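Local structure of putative hemin storage protein (6AU1) at residues L97-P102 with R139-I144; D147-A152 with S221-D226; R233-Q238 with D261-M266; S252-L257 with A289-L294. The protein cleaves deacetylated poly-beta-1,6-N-acetylglucosamine, a biofilm polysaccharide, through the glycoside hydrolase domain of PgaB (BpsB) that this chain represents. One frame throughout, in Å; residues are numbered along the deposited sequence.

Contact 1: L97-P102 with R139-I144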
loop_
_atom_site.group_PDB
_atom_site.type_symbol
_atom_site.label_atom_id
_atom_site.label_comp_id
_atom_site.label_asym_id
_atom_site.label_seq_id
_atom_site.Cartn_x
_atom_site.Cartn_y
_atom_site.Cartn_z
ATOM N N LEU A 97 8.213 0.157 -5.288
ATOM C CA LEU A 97 9.602 -0.240 -5.552
ATOM C C LEU A 97 9.792 -1.701 -5.950
ATOM O O LEU A 97 10.715 -2.016 -6.715
ATOM C CB LEU A 97 10.471 0.011 -4.313
ATOM C CG LEU A 97 10.498 1.420 -3.732
ATOM C CD1 LEU A 97 11.426 1.392 -2.522
ATOM C CD2 LEU A 97 10.963 2.430 -4.779
ATOM N N THR A 98 8.964 -2.603 -5.416
ATOM C CA THR A 98 9.222 -4.040 -5.606
ATOM C C THR A 98 8.705 -4.559 -6.949
ATOM O O THR A 98 7.540 -4.946 -7.071
ATOM C CB THR A 98 8.602 -4.913 -4.488
ATOM O OG1 THR A 98 7.175 -4.733 -4.449
ATOM C CG2 THR A 98 9.207 -4.581 -3.125
ATOM N N PHE A 99 9.585 -4.533 -7.942
ATOM C CA PHE A 99 9.337 -5.148 -9.239
ATOM C C PHE A 99 10.540 -5.987 -9.587
ATOM O O PHE A 99 11.629 -5.448 -9.789
ATOM C CB PHE A 99 9.084 -4.085 -10.309
ATOM C CG PHE A 99 7.909 -3.213 -10.009
ATOM C CD1 PHE A 99 6.624 -3.615 -10.373
ATOM C CD2 PHE A 99 8.078 -2.006 -9.337
ATOM C CE1 PHE A 99 5.520 -2.810 -10.076
ATOM C CE2 PHE A 99 6.987 -1.199 -9.041
ATOM C CZ PHE A 99 5.702 -1.602 -9.415
ATOM N N SER A 100 10.352 -7.301 -9.638
ATOM C CA SER A 100 11.454 -8.215 -9.927
ATOM C C SER A 100 11.552 -8.441 -11.432
ATOM O O SER A 100 11.113 -9.461 -11.960
ATOM C CB SER A 100 11.266 -9.533 -9.171
ATOM O OG SER A 100 11.368 -9.307 -7.765
ATOM N N VAL A 101 12.118 -7.450 -12.110
ATOM C CA VAL A 101 12.314 -7.480 -13.544
ATOM C C VAL A 101 13.242 -8.631 -13.943
ATOM O O VAL A 101 14.067 -9.084 -13.147
ATOM C CB VAL A 101 12.901 -6.138 -14.047
ATOM C CG1 VAL A 101 11.941 -5.006 -13.759
ATOM C CG2 VAL A 101 14.262 -5.859 -13.384
ATOM N N PRO A 102 13.096 -9.120 -15.175
ATOM C CA PRO A 102 13.943 -10.229 -15.635
ATOM C C PRO A 102 15.373 -9.788 -15.910
ATOM O O PRO A 102 15.609 -8.605 -16.129
ATOM C CB PRO A 102 13.257 -10.687 -16.924
ATOM C CG PRO A 102 12.473 -9.518 -17.387
ATOM C CD PRO A 102 12.066 -8.745 -16.158
ATOM N N ARG A 139 13.312 5.001 -13.998
ATOM C CA ARG A 139 12.634 5.031 -15.289
ATOM C C ARG A 139 11.762 3.797 -15.492
ATOM O O ARG A 139 10.642 3.901 -15.991
ATOM C CB ARG A 139 13.642 5.132 -16.438
ATOM C CG ARG A 139 12.978 5.273 -17.811
ATOM C CD ARG A 139 14.016 5.320 -18.926
ATOM N NE ARG A 139 14.678 4.028 -19.098
ATOM C CZ ARG A 139 15.899 3.740 -18.656
ATOM N NH1 ARG A 139 16.615 4.660 -18.018
ATOM N NH2 ARG A 139 16.407 2.531 -18.860
ATOM N N VAL A 140 12.279 2.629 -15.118
ATOM C CA VAL A 140 11.538 1.390 -15.336
ATOM C C VAL A 140 10.247 1.396 -14.509
ATOM O O VAL A 140 9.178 1.069 -15.034
ATOM C CB VAL A 140 12.392 0.144 -15.001
ATOM C CG1 VAL A 140 11.508 -1.101 -14.866
ATOM C CG2 VAL A 140 13.454 -0.058 -16.072
ATOM N N ILE A 141 10.329 1.805 -13.245
ATOM C CA ILE A 141 9.123 1.901 -12.419
ATOM C C ILE A 141 8.146 2.902 -13.034
ATOM O O ILE A 141 6.940 2.659 -13.110
ATOM C CB ILE A 141 9.455 2.311 -10.971
ATOM C CG1 ILE A 141 10.286 1.214 -10.298
ATOM C CG2 ILE A 141 8.178 2.547 -10.180
ATOM C CD1 ILE A 141 10.934 1.668 -8.976
ATOM N N SER A 142 8.677 4.036 -13.467
ATOM C CA SER A 142 7.853 5.055 -14.116
ATOM C C SER A 142 7.102 4.494 -15.323
ATOM O O SER A 142 5.929 4.820 -15.553
ATOM C CB SER A 142 8.727 6.235 -14.532
ATOM O OG SER A 142 9.277 6.858 -13.375
ATOM N N GLU A 143 7.778 3.643 -16.087
ATOM C CA GLU A 143 7.184 3.096 -17.301
ATOM C C GLU A 143 6.139 2.035 -16.980
ATOM O O GLU A 143 5.146 1.888 -17.701
ATOM C CB GLU A 143 8.276 2.539 -18.213
ATOM C CG GLU A 143 9.061 3.666 -18.912
ATOM C CD GLU A 143 10.262 3.177 -19.688
ATOM O OE1 GLU A 143 10.551 1.967 -19.644
ATOM O OE2 GLU A 143 10.926 4.012 -20.339
ATOM N N ILE A 144 6.350 1.304 -15.893
ATOM C CA ILE A 144 5.348 0.338 -15.451
ATOM C C ILE A 144 4.057 1.067 -15.058
ATOM O O ILE A 144 2.957 0.634 -15.419
ATOM C CB ILE A 144 5.887 -0.530 -14.281
ATOM C CG1 ILE A 144 7.017 -1.434 -14.796
ATOM C CG2 ILE A 144 4.768 -1.386 -13.666
ATOM C CD1 ILE A 144 7.788 -2.151 -13.680
#
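Phe99, with Leu97 and Val101 on either side of it in sequence, packs against one flank of helix 135-151 in a buried, wholly apolar contact between a loop and a helix. The loop follows strand 89-94, and the helix side is built from Val140, Ile141 and Ile144. Ile144 lays its CD1 over one face of the Phe99 ring, a CH-pi contact 4.1 Å from CD1 to the ring centroid and displaced toward the rim. Its other branch reaches the same ring, CG2 lying 3.9 Å from Phe99 CE1. With CG1 of Ile144 anti to the carbonyl carbon (chi1 -68°), CG2 points away from the backbone N, and both branches lie on the same side of the ring plane. Ile141 meets the CD2-CE2 side of the ring obliquely, again from that side of the plane, its CG1 4.0 Å from Phe99 CD2, and the two side chains run at about a right angle to each other. In a beta/alpha barrel, the fold family to which this domain belongs, such a stretch is a beta-to-alpha connection, and here it folds back onto the helix it leads to. Beyond CG1, Ile141 carries CD1 to the backbone of Leu97, 4.1 Å from its CA; Phe212 of helix 195-223 touches both of these residues. At the far end of the loop segment, CG1 of Val101 meets CG1 of Val140 at 4.1 Å. The backbone N atoms of Leu97 and Thr98 both hydrogen-bond to OD2 of Asp162, and Ser100 OG bonds to OD1 of Asp57.

Contact 2: D147-A152 with S221-D226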
loop_
_atom_site.group_PDB
_atom_site.type_symbol
_atom_site.label_atom_id
_atom_site.label_comp_id
_atom_site.label_asym_id
_atom_site.label_seq_id
_atom_site.Cartn_x
_atom_site.Cartn_y
_atom_site.Cartn_z
ATOM N N ASP A 147 2.337 2.245 -18.174
ATOM C CA ASP A 147 1.671 1.128 -18.847
ATOM C C ASP A 147 0.372 0.738 -18.138
ATOM O O ASP A 147 -0.622 0.412 -18.796
ATOM C CB ASP A 147 2.613 -0.085 -18.943
ATOM C CG ASP A 147 3.755 0.129 -19.935
ATOM O OD1 ASP A 147 3.683 1.088 -20.738
ATOM O OD2 ASP A 147 4.718 -0.669 -19.926
ATOM N N LEU A 148 0.371 0.787 -16.807
ATOM C CA LEU A 148 -0.871 0.610 -16.054
ATOM C C LEU A 148 -1.921 1.628 -16.489
ATOM O O LEU A 148 -3.084 1.284 -16.724
ATOM C CB LEU A 148 -0.618 0.746 -14.548
ATOM C CG LEU A 148 -1.873 0.818 -13.675
ATOM C CD1 LEU A 148 -2.637 -0.501 -13.711
ATOM C CD2 LEU A 148 -1.530 1.248 -12.241
ATOM N N ALA A 149 -1.505 2.886 -16.600
ATOM C CA ALA A 149 -2.434 3.959 -16.952
ATOM C C ALA A 149 -2.991 3.774 -18.365
ATOM O O ALA A 149 -4.136 4.135 -18.641
ATOM C CB ALA A 149 -1.756 5.309 -16.813
ATOM N N LYS A 150 -2.176 3.205 -19.249
ATOM C CA LYS A 150 -2.598 2.887 -20.611
ATOM C C LYS A 150 -3.551 1.695 -20.655
ATOM O O LYS A 150 -4.401 1.598 -21.534
ATOM C CB LYS A 150 -1.378 2.573 -21.484
ATOM C CG LYS A 150 -0.437 3.729 -21.753
ATOM C CD LYS A 150 0.827 3.206 -22.438
ATOM C CE LYS A 150 1.656 4.316 -23.062
ATOM N NZ LYS A 150 2.866 3.781 -23.751
ATOM N N ALA A 151 -3.388 0.773 -19.714
ATOM C CA ALA A 151 -4.055 -0.528 -19.796
ATOM C C ALA A 151 -5.449 -0.539 -19.185
ATOM O O ALA A 151 -6.254 -1.429 -19.477
ATOM C CB ALA A 151 -3.194 -1.602 -19.112
ATOM N N ALA A 152 -5.738 0.431 -18.326
ATOM C CA ALA A 152 -6.964 0.349 -17.548
ATOM C C ALA A 152 -7.479 1.720 -17.153
ATOM O O ALA A 152 -6.740 2.700 -17.155
ATOM C CB ALA A 152 -6.737 -0.502 -16.301
ATOM N N SER A 221 -1.763 10.412 -13.972
ATOM C CA SER A 221 -2.805 11.420 -14.162
ATOM C C SER A 221 -2.778 11.996 -15.573
ATOM O O SER A 221 -3.821 12.351 -16.129
ATOM C CB SER A 221 -2.658 12.543 -13.137
ATOM O OG SER A 221 -1.578 13.387 -13.476
ATOM N N GLY A 222 -1.584 12.092 -16.149
ATOM C CA GLY A 222 -1.441 12.564 -17.511
ATOM C C GLY A 222 -2.097 11.612 -18.493
ATOM O O GLY A 222 -2.696 12.036 -19.481
ATOM N N TYR A 223 -1.994 10.318 -18.206
ATOM C CA TYR A 223 -2.507 9.283 -19.099
ATOM C C TYR A 223 -3.966 8.932 -18.861
ATOM O O TYR A 223 -4.659 8.488 -19.774
ATOM C CB TYR A 223 -1.666 8.022 -18.976
ATOM C CG TYR A 223 -0.674 7.883 -20.084
ATOM C CD1 TYR A 223 -1.027 7.274 -21.280
ATOM C CD2 TYR A 223 0.613 8.375 -19.949
ATOM C CE1 TYR A 223 -0.123 7.153 -22.304
ATOM C CE2 TYR A 223 1.521 8.263 -20.970
ATOM C CZ TYR A 223 1.154 7.645 -22.143
ATOM O OH TYR A 223 2.068 7.526 -23.164
ATOM N N GLN A 224 -4.432 9.119 -17.634
ATOM C CA GLN A 224 -5.843 8.924 -17.337
ATOM C C GLN A 224 -6.625 10.149 -17.779
ATOM O O GLN A 224 -7.853 10.173 -17.692
ATOM C CB GLN A 224 -6.058 8.652 -15.847
ATOM C CG GLN A 224 -5.555 7.292 -15.393
ATOM C CD GLN A 224 -6.442 6.158 -15.861
ATOM O OE1 GLN A 224 -7.596 6.036 -15.439
ATOM N NE2 GLN A 224 -5.914 5.325 -16.751
ATOM N N ASN A 225 -5.895 11.154 -18.263
ATOM C CA ASN A 225 -6.475 12.426 -18.683
ATOM C C ASN A 225 -7.355 12.971 -17.571
ATOM O O ASN A 225 -8.479 13.422 -17.804
ATOM C CB ASN A 225 -7.273 12.260 -19.977
ATOM C CG ASN A 225 -7.475 13.571 -20.702
ATOM O OD1 ASN A 225 -6.677 14.498 -20.563
ATOM N ND2 ASN A 225 -8.549 13.658 -21.482
ATOM N N ASP A 226 -6.826 12.905 -16.355
ATOM C CA ASP A 226 -7.609 13.136 -15.154
ATOM C C ASP A 226 -6.782 13.843 -14.090
ATOM O O ASP A 226 -5.995 13.212 -13.380
ATOM C CB ASP A 226 -8.143 11.803 -14.620
ATOM C CG ASP A 226 -8.910 11.952 -13.322
ATOM O OD1 ASP A 226 -9.568 12.997 -13.134
ATOM O OD2 ASP A 226 -8.856 11.018 -12.490
#
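Two outer helices of the beta/alpha barrel, 135-151 and 195-223, meet here by their C-terminal ends, and the amide of Gln224 joins them. Its NE2 donates to two carbonyls of the other segment. The bond to Ala152 O is 2.8 Å long and lies in that carbonyl's plane, with an N-H...O angle of 147°; the oxygen sits somewhat out of the Gln224 amide plane. The second, from NE2 to Ala149 O, is weak and strongly bent, 2.9 Å at 120°. A bend at chi2 (-73°) folds the glutamine chain back and turns NE2 toward both oxygens, while OE1 accepts from the backbone N of Phe154. Both ends of the amide are thus used on the chain just where it leaves helix 135-151. Next to it the helices come close, with Ala149 CB 3.5 Å from Tyr223 CB. Farther out, the extended chain of Lys150 runs obliquely beside the Tyr223 ring: its CG lies 3.5 Å from CE1 of Tyr223, and its CE 3.2 Å from the phenol OH. That OH also has a weak hydrogen bond with Glu146. This outer part is exposed, whereas toward the barrel Leu148 packs on Ala92 and Leu94 of strand 89-94, and Ala152 rests on Phe75 and Asn76 of helix 75-86.

Contact 3: R233-Q238 with D261-M266. With EDO (1,2-ethanediol), chain G.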
loop_
_atom_site.group_PDB
_atom_site.type_symbol
_atom_site.label_atom_id
_atom_site.label_comp_id
_atom_site.label_asym_id
_atom_site.label_seq_id
_atom_site.Cartn_x
_atom_site.Cartn_y
_atom_site.Cartn_z
ATOM N N ARG A 233 -1.717 6.223 0.302
ATOM C CA ARG A 233 -0.533 5.389 0.530
ATOM C C ARG A 233 -0.676 4.638 1.847
ATOM O O ARG A 233 -1.158 5.197 2.827
ATOM C CB ARG A 233 0.743 6.240 0.525
ATOM C CG ARG A 233 2.043 5.409 0.738
ATOM C CD ARG A 233 3.298 6.229 0.426
ATOM N NE ARG A 233 4.504 5.576 0.940
ATOM C CZ ARG A 233 5.662 6.203 1.137
ATOM N NH1 ARG A 233 5.786 7.495 0.826
ATOM N NH2 ARG A 233 6.690 5.540 1.662
ATOM N N ASN A 234 -0.274 3.367 1.861
ATOM C CA ASN A 234 -0.241 2.588 3.098
ATOM C C ASN A 234 0.806 3.116 4.070
ATOM O O ASN A 234 1.967 3.345 3.693
ATOM C CB ASN A 234 0.072 1.109 2.823
ATOM C CG ASN A 234 -1.094 0.353 2.229
ATOM O OD1 ASN A 234 -0.917 -0.385 1.271
ATOM N ND2 ASN A 234 -2.280 0.494 2.823
ATOM N N LEU A 235 0.392 3.275 5.321
ATOM C CA LEU A 235 1.268 3.731 6.397
ATOM C C LEU A 235 1.251 2.698 7.516
ATOM O O LEU A 235 0.176 2.273 7.962
ATOM C CB LEU A 235 0.799 5.098 6.926
ATOM C CG LEU A 235 1.496 5.673 8.164
ATOM C CD1 LEU A 235 2.990 5.898 7.902
ATOM C CD2 LEU A 235 0.823 6.973 8.567
ATOM N N TYR A 236 2.434 2.296 7.959
ATOM C CA TYR A 236 2.553 1.400 9.107
ATOM C C TYR A 236 2.197 2.111 10.417
ATOM O O TYR A 236 2.385 3.317 10.549
ATOM C CB TYR A 236 3.970 0.848 9.195
ATOM C CG TYR A 236 4.239 -0.317 8.276
ATOM C CD1 TYR A 236 3.853 -1.608 8.635
ATOM C CD2 TYR A 236 4.882 -0.138 7.056
ATOM C CE1 TYR A 236 4.099 -2.688 7.798
ATOM C CE2 TYR A 236 5.136 -1.219 6.214
ATOM C CZ TYR A 236 4.740 -2.483 6.593
ATOM O OH TYR A 236 4.988 -3.559 5.765
ATOM N N ALA A 237 1.719 1.348 11.397
ATOM C CA ALA A 237 1.291 1.929 12.669
ATOM C C ALA A 237 2.453 2.378 13.554
ATOM O O ALA A 237 2.298 3.318 14.328
ATOM C CB ALA A 237 0.425 0.943 13.428
ATOM N N GLN A 238 3.603 1.706 13.483
ATOM C CA GLN A 238 4.671 2.054 14.430
ATOM C C GLN A 238 5.139 3.526 14.294
ATOM O O GLN A 238 5.296 4.210 15.309
ATOM C CB GLN A 238 5.858 1.075 14.295
ATOM C CG GLN A 238 6.834 1.121 15.449
ATOM C CD GLN A 238 7.913 0.037 15.383
ATOM O OE1 GLN A 238 7.799 -0.939 14.634
ATOM N NE2 GLN A 238 8.968 0.208 16.179
ATOM N N ASP A 261 -3.995 12.278 -0.672
ATOM C CA ASP A 261 -5.389 12.610 -0.416
ATOM C C ASP A 261 -5.900 11.831 0.777
ATOM O O ASP A 261 -6.645 12.364 1.607
ATOM C CB ASP A 261 -6.243 12.327 -1.636
ATOM C CG ASP A 261 -5.844 13.173 -2.812
ATOM O OD1 ASP A 261 -6.098 14.391 -2.763
ATOM O OD2 ASP A 261 -5.270 12.622 -3.772
ATOM N N PHE A 262 -5.479 10.572 0.860
ATOM C CA PHE A 262 -5.818 9.715 1.985
ATOM C C PHE A 262 -4.612 8.945 2.458
ATOM O O PHE A 262 -3.759 8.544 1.662
ATOM C CB PHE A 262 -6.935 8.738 1.612
ATOM C CG PHE A 262 -8.227 9.419 1.280
ATOM C CD1 PHE A 262 -8.977 10.015 2.279
ATOM C CD2 PHE A 262 -8.678 9.483 -0.025
ATOM C CE1 PHE A 262 -10.170 10.649 1.981
ATOM C CE2 PHE A 262 -9.860 10.119 -0.326
ATOM C CZ PHE A 262 -10.604 10.703 0.680
ATOM N N VAL A 263 -4.547 8.747 3.768
ATOM C CA VAL A 263 -3.516 7.915 4.376
ATOM C C VAL A 263 -4.158 6.595 4.758
ATOM O O VAL A 263 -5.093 6.580 5.569
ATOM C CB VAL A 263 -2.913 8.584 5.620
ATOM C CG1 VAL A 263 -1.926 7.640 6.310
ATOM C CG2 VAL A 263 -2.226 9.886 5.237
ATOM N N ALA A 264 -3.700 5.504 4.145
ATOM C CA ALA A 264 -4.254 4.178 4.426
ATOM C C ALA A 264 -3.482 3.546 5.576
ATOM O O ALA A 264 -2.535 2.775 5.372
ATOM C CB ALA A 264 -4.208 3.288 3.189
ATOM N N LEU A 265 -3.904 3.868 6.788
ATOM C CA LEU A 265 -3.166 3.475 7.982
ATOM C C LEU A 265 -3.489 2.034 8.351
ATOM O O LEU A 265 -4.657 1.676 8.496
ATOM C CB LEU A 265 -3.511 4.423 9.133
ATOM C CG LEU A 265 -2.936 4.108 10.508
ATOM C CD1 LEU A 265 -1.420 4.083 10.478
ATOM C CD2 LEU A 265 -3.423 5.161 11.509
ATOM N N MET A 266 -2.461 1.205 8.488
ATOM C CA MET A 266 -2.692 -0.211 8.727
ATOM C C MET A 266 -2.974 -0.450 10.215
ATOM O O MET A 266 -2.081 -0.714 11.024
ATOM C CB MET A 266 -1.511 -1.024 8.176
ATOM C CG MET A 266 -1.466 -0.869 6.643
ATOM S SD MET A 266 -0.149 -1.715 5.759
ATOM C CE MET A 266 1.269 -0.837 6.396
HETATM C C1 EDO G . 6.118 -5.282 3.033
HETATM O O1 EDO G . 5.613 -4.732 1.802
HETATM C C2 EDO G . 7.279 -4.433 3.544
HETATM O O2 EDO G . 6.787 -3.166 3.997
HETATM O O HOH W 1 0.797 -1.322 10.771
#
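Met266 and Tyr236 meet where two neighbouring parallel strands of the beta/alpha barrel, 230-235 and 262-266, come to their C-terminal ends. From CB, 3.7 Å from Leu235 O, the methionine chain runs through CG, 4.1 Å from Asn234 ND2, to SD, 4.1 Å from Asn234 CB; the two side chains cross at about a right angle. A turn at chi3 (-65°) then sets CE squarely over the Tyr236 ring, 3.4 Å from its centroid and 9° off the normal, while SD stands farther above the same face in a Met-aromatic contact. Behind this pair the strands are in register, Arg233 with Val263, Asn234 with Ala264 and Leu235 with Leu265. Ala264 N donates to Arg233 O, Leu235 N to Ala264 O, and Met266 N to Leu235 O; in the first two the donor stands well above the carbonyl plane, whereas the last is nearly straight. Leu235 turns to the side facing the outer helices, its CD2 3.6 Å from Val263 CG1, and Leu253 of helix 253-259 packs on it. Asn234 lies on the other face, toward the barrel interior, with ND2 in weak hydrogen bonds to Ala264 O and to Glu300. An ethanediol, probably from the crystallisation liquor, lies at this end of the strands, also bonded to Asp161, consistent with a position in or near the substrate groove. Its O2 lies at the edge of the tyrosine ring and accepts a hydrogen bond from Tyr236 OH at 2.6 Å.

Contact 4: S252-L257 with A289-L294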
loop_
_atom_site.group_PDB
_atom_site.type_symbol
_atom_site.label_atom_id
_atom_site.label_comp_id
_atom_site.label_asym_id
_atom_site.label_seq_id
_atom_site.Cartn_x
_atom_site.Cartn_y
_atom_site.Cartn_z
ATOM N N SER A 252 6.058 8.578 7.538
ATOM C CA SER A 252 5.755 9.604 8.541
ATOM C C SER A 252 4.305 10.042 8.412
ATOM O O SER A 252 3.854 10.302 7.310
ATOM C CB SER A 252 6.675 10.818 8.365
ATOM O OG SER A 252 6.145 11.960 8.993
ATOM N N LEU A 253 3.578 10.138 9.523
ATOM C CA LEU A 253 2.175 10.544 9.433
ATOM C C LEU A 253 2.022 12.009 9.000
ATOM O O LEU A 253 1.254 12.285 8.079
ATOM C CB LEU A 253 1.443 10.293 10.756
ATOM C CG LEU A 253 -0.011 10.768 10.793
ATOM C CD1 LEU A 253 -0.828 10.138 9.654
ATOM C CD2 LEU A 253 -0.628 10.447 12.142
ATOM N N PRO A 254 2.753 12.952 9.632
ATOM C CA PRO A 254 2.585 14.350 9.198
ATOM C C PRO A 254 2.912 14.583 7.725
ATOM O O PRO A 254 2.190 15.320 7.044
ATOM C CB PRO A 254 3.582 15.115 10.079
ATOM C CG PRO A 254 3.783 14.265 11.256
ATOM C CD PRO A 254 3.645 12.855 10.806
ATOM N N GLU A 255 3.994 13.973 7.250
ATOM C CA GLU A 255 4.415 14.154 5.868
ATOM C C GLU A 255 3.431 13.483 4.907
ATOM O O GLU A 255 3.170 14.007 3.825
ATOM C CB GLU A 255 5.825 13.603 5.651
ATOM C CG GLU A 255 6.908 14.368 6.415
ATOM C CD GLU A 255 7.004 15.822 5.986
ATOM O OE1 GLU A 255 6.895 16.094 4.772
ATOM O OE2 GLU A 255 7.181 16.694 6.861
ATOM N N PHE A 256 2.893 12.333 5.301
ATOM C CA PHE A 256 1.898 11.648 4.468
ATOM C C PHE A 256 0.644 12.495 4.365
ATOM O O PHE A 256 0.056 12.628 3.283
ATOM C CB PHE A 256 1.529 10.268 5.030
ATOM C CG PHE A 256 2.453 9.144 4.601
ATOM C CD1 PHE A 256 3.808 9.361 4.397
ATOM C CD2 PHE A 256 1.950 7.864 4.423
ATOM C CE1 PHE A 256 4.649 8.306 4.008
ATOM C CE2 PHE A 256 2.786 6.810 4.026
ATOM C CZ PHE A 256 4.138 7.039 3.840
ATOM N N LEU A 257 0.230 13.071 5.490
ATOM C CA LEU A 257 -0.998 13.863 5.505
ATOM C C LEU A 257 -0.877 15.081 4.602
ATOM O O LEU A 257 -1.877 15.558 4.057
ATOM C CB LEU A 257 -1.348 14.307 6.933
ATOM C CG LEU A 257 -1.926 13.234 7.862
ATOM C CD1 LEU A 257 -1.950 13.726 9.311
ATOM C CD2 LEU A 257 -3.321 12.805 7.405
ATOM N N ALA A 289 -5.432 11.832 15.750
ATOM C CA ALA A 289 -6.149 13.051 16.131
ATOM C C ALA A 289 -5.184 14.170 16.520
ATOM O O ALA A 289 -5.401 15.339 16.191
ATOM C CB ALA A 289 -7.108 12.765 17.275
ATOM N N ARG A 290 -4.114 13.797 17.214
ATOM C CA ARG A 290 -3.115 14.747 17.690
ATOM C C ARG A 290 -2.459 15.466 16.509
ATOM O O ARG A 290 -2.069 16.627 16.618
ATOM C CB ARG A 290 -2.083 14.013 18.546
ATOM C CG ARG A 290 -1.117 14.873 19.322
ATOM C CD ARG A 290 -0.474 14.046 20.435
ATOM N NE ARG A 290 -1.448 13.629 21.446
ATOM C CZ ARG A 290 -1.886 12.382 21.622
ATOM N NH1 ARG A 290 -1.437 11.388 20.860
ATOM N NH2 ARG A 290 -2.774 12.128 22.577
ATOM N N GLN A 291 -2.367 14.772 15.377
ATOM C CA GLN A 291 -1.840 15.347 14.142
ATOM C C GLN A 291 -2.951 15.948 13.276
ATOM O O GLN A 291 -2.711 16.316 12.125
ATOM C CB GLN A 291 -1.082 14.282 13.333
ATOM C CG GLN A 291 0.051 13.615 14.091
ATOM C CD GLN A 291 1.115 14.600 14.520
ATOM O OE1 GLN A 291 1.556 15.437 13.732
ATOM N NE2 GLN A 291 1.531 14.512 15.778
ATOM N N LYS A 292 -4.159 16.033 13.833
ATOM C CA LYS A 292 -5.333 16.534 13.117
ATOM C C LYS A 292 -5.562 15.765 11.815
ATOM O O LYS A 292 -5.863 16.355 10.777
ATOM C CB LYS A 292 -5.191 18.031 12.824
ATOM C CG LYS A 292 -4.830 18.879 14.033
ATOM C CD LYS A 292 -6.001 19.017 14.998
ATOM C CE LYS A 292 -5.639 19.934 16.168
ATOM N NZ LYS A 292 -6.774 20.145 17.111
ATOM N N GLY A 293 -5.412 14.448 11.869
ATOM C CA GLY A 293 -5.493 13.647 10.661
ATOM C C GLY A 293 -6.730 12.788 10.468
ATOM O O GLY A 293 -6.784 12.009 9.522
ATOM N N LEU A 294 -7.729 12.912 11.337
ATOM C CA LEU A 294 -8.877 12.001 11.241
ATOM C C LEU A 294 -9.662 12.188 9.942
ATOM O O LEU A 294 -10.250 11.239 9.434
ATOM C CB LEU A 294 -9.809 12.174 12.438
ATOM C CG LEU A 294 -9.238 11.790 13.805
ATOM C CD1 LEU A 294 -10.282 12.038 14.886
ATOM C CD2 LEU A 294 -8.788 10.333 13.822
#
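Gln291, just past the end of helix 277-290, is the first residue of its segment to meet helix 253-259, and it spreads over Leu253, Pro254 and Leu257. Helical geometry is lost at Gln291. There CB lies 4.2 Å from Leu257 CD1, and CG packs on Leu253 CD2 at 3.8 Å. The chain then bends at chi2 (-61°), which turns the amide back across the start of the neighbouring helix and places OE1 3.5 Å from CG of Pro254, a packing contact. Gln291 O in turn lies 3.9 Å from CD1 of Leu257. Lys292 follows with positive phi, its N bonded to Ala289 O, and its side chain leads away from the contact. At Gly293 the backbone itself is the surface: its CA is 3.8 Å from Leu257 CD1 and 4.0 Å from CD2, both methyls of the leucine bearing on it. The main chain here is held further, Gly293 O being hydrogen-bonded by Thr297 OG1. Leu294 then turns its side chain away, onto Val285 and Val288 of helix 277-290 and Phe299 of strand 297-305. On the facing helix, Ser252 is the N-cap, its OG accepting a weak bond from Glu255 N. The short helix 253-259 thus packs against the C-terminal end of helix 277-290, which closes in a Schellman motif with Lys292 as C-prime residue and Gly293 N bonded to Val288 O, on the outer layer of a beta/alpha barrel.

All four contacts belong to one beta/alpha barrel domain. Contacts 1 and 2 share helix 135-151, one nearer its start and the other at its end, with centres about 16 Å apart. Contacts 3 and 4 are closer, about 10 Å between centres, and touch directly: Phe256 of helix 253-259 packs on Arg233 and Val263. Their segments alternate along the chain, whereas contacts 1, 2 and 3 follow in series. Helix 195-223 of contact 2 leads into strand 230-235 of contact 3. Contacts 1 and 4 lie on opposite sides of the chain's centre, about 30 Å between centres, so the set reaches both sides of the barrel; contacts 1, 2 and 4 involve outer helices, and contact 3 lies in the strand layer.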